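Local coordinates for protein multicopper oxidase (Arthrobacter sp. FB24, PDB 3GDC) that probably oxidises phenolic and related substrates while reducing molecular oxygen to water at copper centres, as a laccase-type multicopper oxidase, at residues I90-V95 and G148-E153; G23-L28 and T33-D38; I207-V212 and N219-H224. All blocks are in the same frame, centred on the assembly; numbering follows the deposited sequence.

How the interactions relate
Interactions 1 and 2 belong to one large sheet, their centres about 16 Å apart and their nearest atoms about 5 Å. Interaction 3 lies in the second cupredoxin-like unit, about 18 Å from interaction 1 between centres, yet the two touch: Gly149 CA meets Ile210 CD1 at 3.7 Å, and Ile151 CD1 meets His208 CG at 3.8 Å. Interactions 2 and 3 lie about 30 Å apart between centres. Interactions 1 and 3 each carry a copper-binding His-X-His pair. These meet between subunits, His91 and His93 facing His222 and His224 of the second subunit, and His222 and His224 facing His91 and His93 of the third subunit, consistent with the trinuclear cluster of two-domain laccases.

Interaction 1 (I90-V95 and G148-E153); sequences IHFHGV and GGFIVE. With CU (copper (II) ion), chain E.
A buried edge-to-face (T-shaped) aromatic contact, Phe92 against Phe150, joins residues 90-95, which carry the copper ligands His91 and His93, to strand 147-153 inside the first cupredoxin-like unit. The two strands are not direct neighbours; strand 127-132 pairs with both. Phe92 directs its edge at one face of Phe150, with the ring centroids 5.4 Å apart and the planes at 84°. CD1 of Phe92 makes the closest touch, 3.8 Å from CD2 of Phe150, so the meeting is displaced toward the rim of the Phe150 ring. Phe150 reaches across because its CG stands anti to the backbone N (chi1 168°), which carries the ring toward residues 92-94. The same rim receives a backbone group: His93 O lies in the plane of the Phe150 ring, 3.6 Å from CD2. That carbonyl oxygen is buried here with no hydrogen-bonding partner in the model, and the ring edge is what it faces. Gly94 follows, where a beta carbon would come to about 3.4 Å from Phe150 CE2, a tight fit that the glycine avoids. Around the pair, Phe92 also has an edge-to-face contact with Phe121 and packs on Leu68 and Ile78, while Phe150 rests on Leu76. Next in sequence, His93 NE2 binds a copper ion at 2.0 Å, a site shared with His132 and with His271 of the second subunit. His91 NE2 binds another copper, and its ND1 is hydrogen-bonded to Asp101 O. The hydrophobic Phe92 thus sits between two metal ligands and sends its ring into the core as they send theirs to copper, an alternation characteristic of the His-X-His motif at the trinuclear copper centre of multicopper oxidases.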
loop_
_atom_site.group_PDB
_atom_site.type_symbol
_atom_site.label_atom_id
_atom_site.label_comp_id
_atom_site.label_asym_id
_atom_site.label_seq_id
_atom_site.Cartn_x
_atom_site.Cartn_y
_atom_site.Cartn_z
ATOM N N ILE A 90 5.927 26.962 0.812
ATOM C CA ILE A 90 6.645 25.707 1.000
ATOM C C ILE A 90 6.139 25.066 2.275
ATOM O O ILE A 90 6.253 25.639 3.376
ATOM C CB ILE A 90 8.187 25.843 1.104
ATOM C CG1 ILE A 90 8.770 26.707 -0.023
ATOM C CG2 ILE A 90 8.837 24.441 1.142
ATOM C CD1 ILE A 90 10.297 26.933 0.088
ATOM N N HIS A 91 5.581 23.872 2.116
ATOM C CA HIS A 91 5.195 23.050 3.232
ATOM C C HIS A 91 6.200 21.911 3.399
ATOM O O HIS A 91 6.392 21.089 2.490
ATOM C CB HIS A 91 3.791 22.485 3.013
ATOM C CG HIS A 91 3.428 21.441 4.006
ATOM N ND1 HIS A 91 3.270 21.719 5.347
ATOM C CD2 HIS A 91 3.248 20.108 3.871
ATOM C CE1 HIS A 91 2.977 20.605 5.992
ATOM N NE2 HIS A 91 2.965 19.612 5.121
ATOM N N PHE A 92 6.848 21.857 4.554
ATOM C CA PHE A 92 7.821 20.809 4.825
ATOM C C PHE A 92 7.191 19.625 5.554
ATOM O O PHE A 92 6.313 19.802 6.401
ATOM C CB PHE A 92 8.980 21.356 5.674
ATOM C CG PHE A 92 10.000 22.101 4.883
ATOM C CD1 PHE A 92 11.163 21.461 4.446
ATOM C CD2 PHE A 92 9.808 23.443 4.567
ATOM C CE1 PHE A 92 12.121 22.151 3.707
ATOM C CE2 PHE A 92 10.768 24.140 3.818
ATOM C CZ PHE A 92 11.917 23.487 3.390
ATOM N N HIS A 93 7.652 18.422 5.224
ATOM C CA HIS A 93 7.376 17.247 6.034
ATOM C C HIS A 93 8.487 17.196 7.066
ATOM O O HIS A 93 9.652 17.003 6.734
ATOM C CB HIS A 93 7.351 15.973 5.180
ATOM C CG HIS A 93 6.083 15.784 4.408
ATOM N ND1 HIS A 93 5.308 14.650 4.527
ATOM C CD2 HIS A 93 5.447 16.583 3.517
ATOM C CE1 HIS A 93 4.261 14.749 3.729
ATOM N NE2 HIS A 93 4.316 15.917 3.110
ATOM N N GLY A 94 8.134 17.436 8.318
ATOM C CA GLY A 94 9.117 17.521 9.390
ATOM C C GLY A 94 8.429 18.214 10.548
ATOM O O GLY A 94 7.305 18.681 10.397
ATOM N N VAL A 95 9.092 18.262 11.698
ATOM C CA VAL A 95 8.504 18.888 12.888
ATOM C C VAL A 95 8.830 20.380 12.894
ATOM O O VAL A 95 9.991 20.773 12.735
ATOM C CB VAL A 95 8.926 18.162 14.202
ATOM C CG1 VAL A 95 8.465 18.944 15.435
ATOM C CG2 VAL A 95 8.351 16.757 14.237
ATOM N N GLY A 148 10.417 18.809 -3.499
ATOM C CA GLY A 148 11.809 18.351 -3.461
ATOM C C GLY A 148 12.021 17.520 -2.225
ATOM O O GLY A 148 11.124 17.418 -1.366
ATOM N N GLY A 149 13.199 16.914 -2.137
ATOM C CA GLY A 149 13.565 16.071 -1.022
ATOM C C GLY A 149 14.161 16.892 0.114
ATOM O O GLY A 149 14.746 17.962 -0.111
ATOM N N PHE A 150 14.049 16.355 1.320
ATOM C CA PHE A 150 14.584 17.005 2.530
ATOM C C PHE A 150 15.125 15.879 3.403
ATOM O O PHE A 150 14.347 15.115 3.987
ATOM C CB PHE A 150 13.463 17.795 3.205
ATOM C CG PHE A 150 13.777 18.280 4.602
ATOM C CD1 PHE A 150 15.048 18.763 4.932
ATOM C CD2 PHE A 150 12.777 18.272 5.581
ATOM C CE1 PHE A 150 15.324 19.224 6.234
ATOM C CE2 PHE A 150 13.033 18.732 6.876
ATOM C CZ PHE A 150 14.318 19.204 7.201
ATOM N N ILE A 151 16.453 15.757 3.456
ATOM C CA ILE A 151 17.136 14.628 4.093
ATOM C C ILE A 151 17.785 15.093 5.391
ATOM O O ILE A 151 18.549 16.041 5.377
ATOM C CB ILE A 151 18.259 14.073 3.170
ATOM C CG1 ILE A 151 17.721 13.800 1.748
ATOM C CG2 ILE A 151 18.993 12.885 3.810
ATOM C CD1 ILE A 151 16.546 12.848 1.669
ATOM N N VAL A 152 17.459 14.432 6.497
ATOM C CA VAL A 152 18.034 14.749 7.810
ATOM C C VAL A 152 18.801 13.529 8.318
ATOM O O VAL A 152 18.201 12.508 8.682
ATOM C CB VAL A 152 16.959 15.170 8.832
ATOM C CG1 VAL A 152 17.585 15.464 10.210
ATOM C CG2 VAL A 152 16.170 16.376 8.347
ATOM N N GLU A 153 20.127 13.636 8.303
ATOM C CA GLU A 153 21.016 12.572 8.748
ATOM C C GLU A 153 20.982 12.419 10.273
ATOM O O GLU A 153 21.107 13.413 10.997
ATOM C CB GLU A 153 22.446 12.864 8.287
ATOM C CG GLU A 153 23.411 11.681 8.431
ATOM C CD GLU A 153 23.391 10.758 7.217
ATOM O OE1 GLU A 153 24.405 10.709 6.484
ATOM O OE2 GLU A 153 22.364 10.089 6.981
HETATM CU CU CU E . 2.883 16.346 1.735
#

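Interaction 2 (G23-L28 and T33-D38); sequences GRTSTL and TLREWD
The antiparallel beta hairpin of strands 20-27 and 33-49 is held here by four backbone hydrogen bonds in two hydrogen-bonded pairs. Arg24 and Glu36 exchange N-H and carbonyl both ways at 2.9 Å (N to O), and Ser26 and Leu34 exchange a second such pair of bonds. Between them Thr25 and Arg35 form a non-hydrogen-bonded pair, and Thr25 CG2 lies over one face of the Arg35 guanidinium, 3.5 Å from NH1; that group is also held by Asp74 and Arg22 O. Arg24 CG sits between backbone N and carbonyl carbon (chi1 55°) and the chain runs extended to NE, which carries the guanidinium over Glu36 CB to Asp38. It grips Asp38 end-on: NH1 donates to OD2 at 3.0 Å from above the carboxylate plane, while NH2 reaches OD1 at 3.1 Å on the syn side. Glu36 OE1 is taken by His79, and a water is hydrogen-bonded to Glu36 OE2 (2.6 Å), Ser26 OG and Leu34 O. Trp37 lays one face of its indole over Gly23 CA, 3.5 Å from CD1, and NE1 is hydrogen-bonded to Asp21 O. A leucine in its place would probably leave Asp21 O without that donor and open a gap over Gly23. Leu28 closes the turn end, its CG 3.9 Å from Leu34 CB. The alternating pairs form an antiparallel beta ladder, a hairpin built into the large sheet of a cupredoxin-like unit.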
loop_
_atom_site.group_PDB
_atom_site.type_symbol
_atom_site.label_atom_id
_atom_site.label_comp_id
_atom_site.label_asym_id
_atom_site.label_seq_id
_atom_site.Cartn_x
_atom_site.Cartn_y
_atom_site.Cartn_z
ATOM N N GLY A 23 23.598 23.557 1.811
ATOM C CA GLY A 23 23.320 24.953 2.150
ATOM C C GLY A 23 24.571 25.727 2.519
ATOM O O GLY A 23 25.695 25.297 2.231
ATOM N N ARG A 24 24.373 26.878 3.149
ATOM C CA ARG A 24 25.484 27.619 3.727
ATOM C C ARG A 24 25.382 27.552 5.241
ATOM O O ARG A 24 24.296 27.677 5.812
ATOM C CB ARG A 24 25.533 29.066 3.223
ATOM C CG ARG A 24 24.265 29.853 3.418
ATOM C CD ARG A 24 24.453 31.286 2.940
ATOM N NE ARG A 24 23.233 32.059 3.139
ATOM C CZ ARG A 24 22.261 32.172 2.241
ATOM N NH1 ARG A 24 22.363 31.567 1.062
ATOM N NH2 ARG A 24 21.185 32.891 2.527
ATOM N N THR A 25 26.516 27.308 5.887
ATOM C CA THR A 25 26.524 27.046 7.316
ATOM C C THR A 25 27.301 28.099 8.093
ATOM O O THR A 25 28.207 28.744 7.566
ATOM C CB THR A 25 27.132 25.671 7.643
ATOM O OG1 THR A 25 28.417 25.560 7.023
ATOM C CG2 THR A 25 26.229 24.543 7.135
ATOM N N SER A 26 26.903 28.252 9.348
ATOM C CA SER A 26 27.617 29.047 10.327
ATOM C C SER A 26 27.366 28.388 11.676
ATOM O O SER A 26 26.484 27.525 11.802
ATOM C CB SER A 26 27.132 30.501 10.304
ATOM O OG SER A 26 25.719 30.580 10.413
ATOM N N THR A 27 28.151 28.780 12.678
ATOM C CA THR A 27 28.041 28.224 14.019
ATOM C C THR A 27 27.292 29.183 14.934
ATOM O O THR A 27 27.583 30.389 14.967
ATOM C CB THR A 27 29.433 27.923 14.607
ATOM O OG1 THR A 27 30.229 27.252 13.620
ATOM C CG2 THR A 27 29.321 27.044 15.846
ATOM N N LEU A 28 26.327 28.642 15.671
ATOM C CA LEU A 28 25.521 29.430 16.589
ATOM C C LEU A 28 26.190 29.554 17.959
ATOM O O LEU A 28 27.082 28.757 18.289
ATOM C CB LEU A 28 24.138 28.797 16.752
ATOM C CG LEU A 28 23.171 28.852 15.572
ATOM C CD1 LEU A 28 22.062 27.836 15.781
ATOM C CD2 LEU A 28 22.597 30.251 15.387
ATOM N N THR A 33 24.963 24.027 14.370
ATOM C CA THR A 33 25.093 24.541 13.016
ATOM C C THR A 33 23.806 25.245 12.589
ATOM O O THR A 33 22.699 24.731 12.806
ATOM C CB THR A 33 25.406 23.387 12.037
ATOM O OG1 THR A 33 26.684 22.830 12.365
ATOM C CG2 THR A 33 25.426 23.861 10.595
ATOM N N LEU A 34 23.966 26.439 12.028
ATOM C CA LEU A 34 22.880 27.143 11.361
ATOM C C LEU A 34 23.047 26.939 9.862
ATOM O O LEU A 34 24.055 27.337 9.279
ATOM C CB LEU A 34 22.897 28.636 11.705
ATOM C CG LEU A 34 21.872 29.519 10.976
ATOM C CD1 LEU A 34 20.429 29.168 11.367
ATOM C CD2 LEU A 34 22.144 30.997 11.231
ATOM N N ARG A 35 22.054 26.312 9.236
ATOM C CA ARG A 35 22.161 25.928 7.835
ATOM C C ARG A 35 21.077 26.658 7.051
ATOM O O ARG A 35 19.913 26.630 7.445
ATOM C CB ARG A 35 21.998 24.407 7.728
ATOM C CG ARG A 35 22.425 23.807 6.428
ATOM C CD ARG A 35 22.245 22.282 6.462
ATOM N NE ARG A 35 23.099 21.618 7.448
ATOM C CZ ARG A 35 24.369 21.265 7.249
ATOM N NH1 ARG A 35 24.966 21.491 6.087
ATOM N NH2 ARG A 35 25.045 20.664 8.226
ATOM N N GLU A 36 21.455 27.315 5.960
ATOM C CA GLU A 36 20.525 28.185 5.219
ATOM C C GLU A 36 20.518 27.967 3.713
ATOM O O GLU A 36 21.545 27.688 3.101
ATOM C CB GLU A 36 20.819 29.663 5.491
ATOM C CG GLU A 36 20.980 29.989 6.956
ATOM C CD GLU A 36 21.333 31.431 7.173
ATOM O OE1 GLU A 36 20.490 32.295 6.856
ATOM O OE2 GLU A 36 22.453 31.694 7.664
ATOM N N TRP A 37 19.346 28.138 3.110
ATOM C CA TRP A 37 19.221 28.021 1.667
ATOM C C TRP A 37 18.368 29.149 1.134
ATOM O O TRP A 37 17.471 29.634 1.826
ATOM C CB TRP A 37 18.523 26.716 1.286
ATOM C CG TRP A 37 19.196 25.445 1.672
ATOM C CD1 TRP A 37 20.039 24.707 0.903
ATOM C CD2 TRP A 37 19.032 24.722 2.902
ATOM N NE1 TRP A 37 20.426 23.577 1.579
ATOM C CE2 TRP A 37 19.822 23.558 2.807
ATOM C CE3 TRP A 37 18.303 24.951 4.077
ATOM C CZ2 TRP A 37 19.902 22.618 3.838
ATOM C CZ3 TRP A 37 18.379 24.017 5.107
ATOM C CH2 TRP A 37 19.170 22.859 4.975
ATOM N N ASP A 38 18.626 29.538 -0.109
ATOM C CA ASP A 38 17.721 30.422 -0.838
ATOM C C ASP A 38 16.965 29.597 -1.865
ATOM O O ASP A 38 17.581 28.921 -2.699
ATOM C CB ASP A 38 18.489 31.521 -1.575
ATOM C CG ASP A 38 19.378 32.320 -0.662
ATOM O OD1 ASP A 38 18.933 32.648 0.451
ATOM O OD2 ASP A 38 20.525 32.611 -1.061
HETATM O O HOH W 1 24.423 30.128 8.223
#

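Interaction 3 (I207-V212 and N219-H224); sequences IHLINV and NSFHIH. With CU (copper (II) ion), chain G.
Leu209 and Phe221 pack in the core of a cupredoxin beta sandwich, where strands 205-211 and 218-223 belong to facing sheets rather than neighbouring positions in one. Their segment axes come within 8.6 Å, at 153°, nearly antiparallel, and side chains fill the space between. CD2 of Leu209 rests 3.7 Å from Phe221 CB, while Leu209 CD1 lies 3.8 Å from Phe221 CD1. Phe221 has its CG anti to the backbone N (chi1 178°), which stretches the ring across to Leu209; Ile207 CD1 comes more loosely to CZ at 4.5 Å. Further along, Asn219 ND2 donates to Asn211 OD1 at 3.2 Å. The approach is from well above the Asn211 carbonyl plane, and the two amides stand at 75° to each other. OD1 of Asn211 also accepts from Leu213 N, so two donors probably settle which end of this amide is the oxygen. Asn219 OD1 in turn accepts from Ser220 N at 2.9 Å, which helps hold its own amide. A second layer closes round Leu209 and Phe221: Ile246 and Leu256 pack on both, and Met169 covers both asparagines. Beyond the core, strand 218-223 carries His222 and runs on into His224, a His-X-His pair whose metal sites are completed by histidines of the third subunit. His269 and, from the third subunit, His134 share one copper ion with His224, whose NE2 lies 1.9 Å from the metal.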
loop_
_atom_site.group_PDB
_atom_site.type_symbol
_atom_site.label_atom_id
_atom_site.label_comp_id
_atom_site.label_asym_id
_atom_site.label_seq_id
_atom_site.Cartn_x
_atom_site.Cartn_y
_atom_site.Cartn_z
ATOM N N ILE A 207 19.746 4.622 -1.283
ATOM C CA ILE A 207 18.860 5.448 -2.088
ATOM C C ILE A 207 17.758 6.037 -1.211
ATOM O O ILE A 207 17.064 5.309 -0.505
ATOM C CB ILE A 207 18.199 4.617 -3.228
ATOM C CG1 ILE A 207 19.258 3.910 -4.081
ATOM C CG2 ILE A 207 17.284 5.515 -4.091
ATOM C CD1 ILE A 207 18.671 2.828 -5.023
ATOM N N HIS A 208 17.588 7.351 -1.287
ATOM C CA HIS A 208 16.435 8.004 -0.684
ATOM C C HIS A 208 15.338 8.095 -1.740
ATOM O O HIS A 208 15.434 8.901 -2.661
ATOM C CB HIS A 208 16.824 9.396 -0.191
ATOM C CG HIS A 208 17.915 9.357 0.825
ATOM N ND1 HIS A 208 17.673 9.200 2.172
ATOM C CD2 HIS A 208 19.260 9.382 0.680
ATOM C CE1 HIS A 208 18.824 9.159 2.818
ATOM N NE2 HIS A 208 19.803 9.257 1.936
ATOM N N LEU A 209 14.295 7.286 -1.583
ATOM C CA LEU A 209 13.226 7.201 -2.594
ATOM C C LEU A 209 11.979 7.897 -2.108
ATOM O O LEU A 209 11.445 7.532 -1.061
ATOM C CB LEU A 209 12.891 5.731 -2.885
ATOM C CG LEU A 209 11.782 5.504 -3.919
ATOM C CD1 LEU A 209 12.309 5.826 -5.298
ATOM C CD2 LEU A 209 11.326 4.052 -3.835
ATOM N N ILE A 210 11.514 8.878 -2.876
ATOM C CA ILE A 210 10.401 9.726 -2.471
ATOM C C ILE A 210 9.331 9.731 -3.537
ATOM O O ILE A 210 9.622 9.998 -4.701
ATOM C CB ILE A 210 10.870 11.183 -2.261
ATOM C CG1 ILE A 210 11.971 11.222 -1.208
ATOM C CG2 ILE A 210 9.696 12.090 -1.895
ATOM C CD1 ILE A 210 12.893 12.411 -1.333
ATOM N N ASN A 211 8.086 9.489 -3.124
ATOM C CA ASN A 211 6.981 9.525 -4.060
ATOM C C ASN A 211 6.193 10.827 -3.981
ATOM O O ASN A 211 5.568 11.107 -2.947
ATOM C CB ASN A 211 6.031 8.338 -3.850
ATOM C CG ASN A 211 4.967 8.278 -4.929
ATOM O OD1 ASN A 211 5.244 8.624 -6.086
ATOM N ND2 ASN A 211 3.749 7.869 -4.567
ATOM N N VAL A 212 6.198 11.604 -5.071
ATOM C CA VAL A 212 5.336 12.796 -5.160
ATOM C C VAL A 212 4.220 12.671 -6.213
ATOM O O VAL A 212 3.510 13.629 -6.489
ATOM C CB VAL A 212 6.135 14.089 -5.389
ATOM C CG1 VAL A 212 7.174 14.270 -4.303
ATOM C CG2 VAL A 212 6.799 14.078 -6.776
ATOM N N ASN A 219 2.476 4.403 -6.122
ATOM C CA ASN A 219 3.621 4.189 -6.994
ATOM C C ASN A 219 4.391 2.996 -6.456
ATOM O O ASN A 219 4.164 2.567 -5.324
ATOM C CB ASN A 219 4.504 5.443 -7.063
ATOM C CG ASN A 219 5.221 5.589 -8.403
ATOM O OD1 ASN A 219 5.451 4.602 -9.121
ATOM N ND2 ASN A 219 5.576 6.830 -8.747
ATOM N N SER A 220 5.267 2.417 -7.273
ATOM C CA SER A 220 6.116 1.343 -6.787
ATOM C C SER A 220 7.510 1.428 -7.391
ATOM O O SER A 220 7.786 2.286 -8.244
ATOM C CB SER A 220 5.473 -0.032 -7.027
ATOM O OG SER A 220 5.336 -0.300 -8.408
ATOM N N PHE A 221 8.382 0.547 -6.915
ATOM C CA PHE A 221 9.798 0.536 -7.274
ATOM C C PHE A 221 10.273 -0.894 -7.245
ATOM O O PHE A 221 10.139 -1.569 -6.220
ATOM C CB PHE A 221 10.610 1.355 -6.255
ATOM C CG PHE A 221 12.096 1.369 -6.509
ATOM C CD1 PHE A 221 12.705 2.475 -7.098
ATOM C CD2 PHE A 221 12.895 0.287 -6.127
ATOM C CE1 PHE A 221 14.092 2.496 -7.326
ATOM C CE2 PHE A 221 14.276 0.297 -6.364
ATOM C CZ PHE A 221 14.871 1.401 -6.957
ATOM N N HIS A 222 10.863 -1.346 -8.347
ATOM C CA HIS A 222 11.413 -2.696 -8.420
ATOM C C HIS A 222 12.771 -2.656 -9.087
ATOM O O HIS A 222 12.952 -1.929 -10.053
ATOM C CB HIS A 222 10.475 -3.620 -9.219
ATOM C CG HIS A 222 11.068 -4.963 -9.524
ATOM N ND1 HIS A 222 11.470 -5.840 -8.540
ATOM C CD2 HIS A 222 11.337 -5.575 -10.702
ATOM C CE1 HIS A 222 11.961 -6.934 -9.094
ATOM N NE2 HIS A 222 11.889 -6.800 -10.405
ATOM N N ILE A 223 13.714 -3.443 -8.572
ATOM C CA ILE A 223 15.036 -3.582 -9.176
ATOM C C ILE A 223 15.261 -5.038 -9.625
ATOM O O ILE A 223 15.055 -5.970 -8.846
ATOM C CB ILE A 223 16.156 -3.122 -8.201
ATOM C CG1 ILE A 223 17.543 -3.385 -8.774
ATOM C CG2 ILE A 223 16.012 -3.798 -6.827
ATOM C CD1 ILE A 223 17.934 -2.448 -9.845
ATOM N N HIS A 224 15.677 -5.218 -10.876
ATOM C CA HIS A 224 15.981 -6.551 -11.411
ATOM C C HIS A 224 17.214 -7.159 -10.776
ATOM O O HIS A 224 18.231 -6.478 -10.599
ATOM C CB HIS A 224 16.240 -6.472 -12.914
ATOM C CG HIS A 224 15.007 -6.305 -13.745
ATOM N ND1 HIS A 224 14.919 -6.791 -15.034
ATOM C CD2 HIS A 224 13.816 -5.715 -13.481
ATOM C CE1 HIS A 224 13.732 -6.498 -15.531
ATOM N NE2 HIS A 224 13.044 -5.846 -14.610
HETATM CU CU CU G . 11.236 -5.284 -15.058
#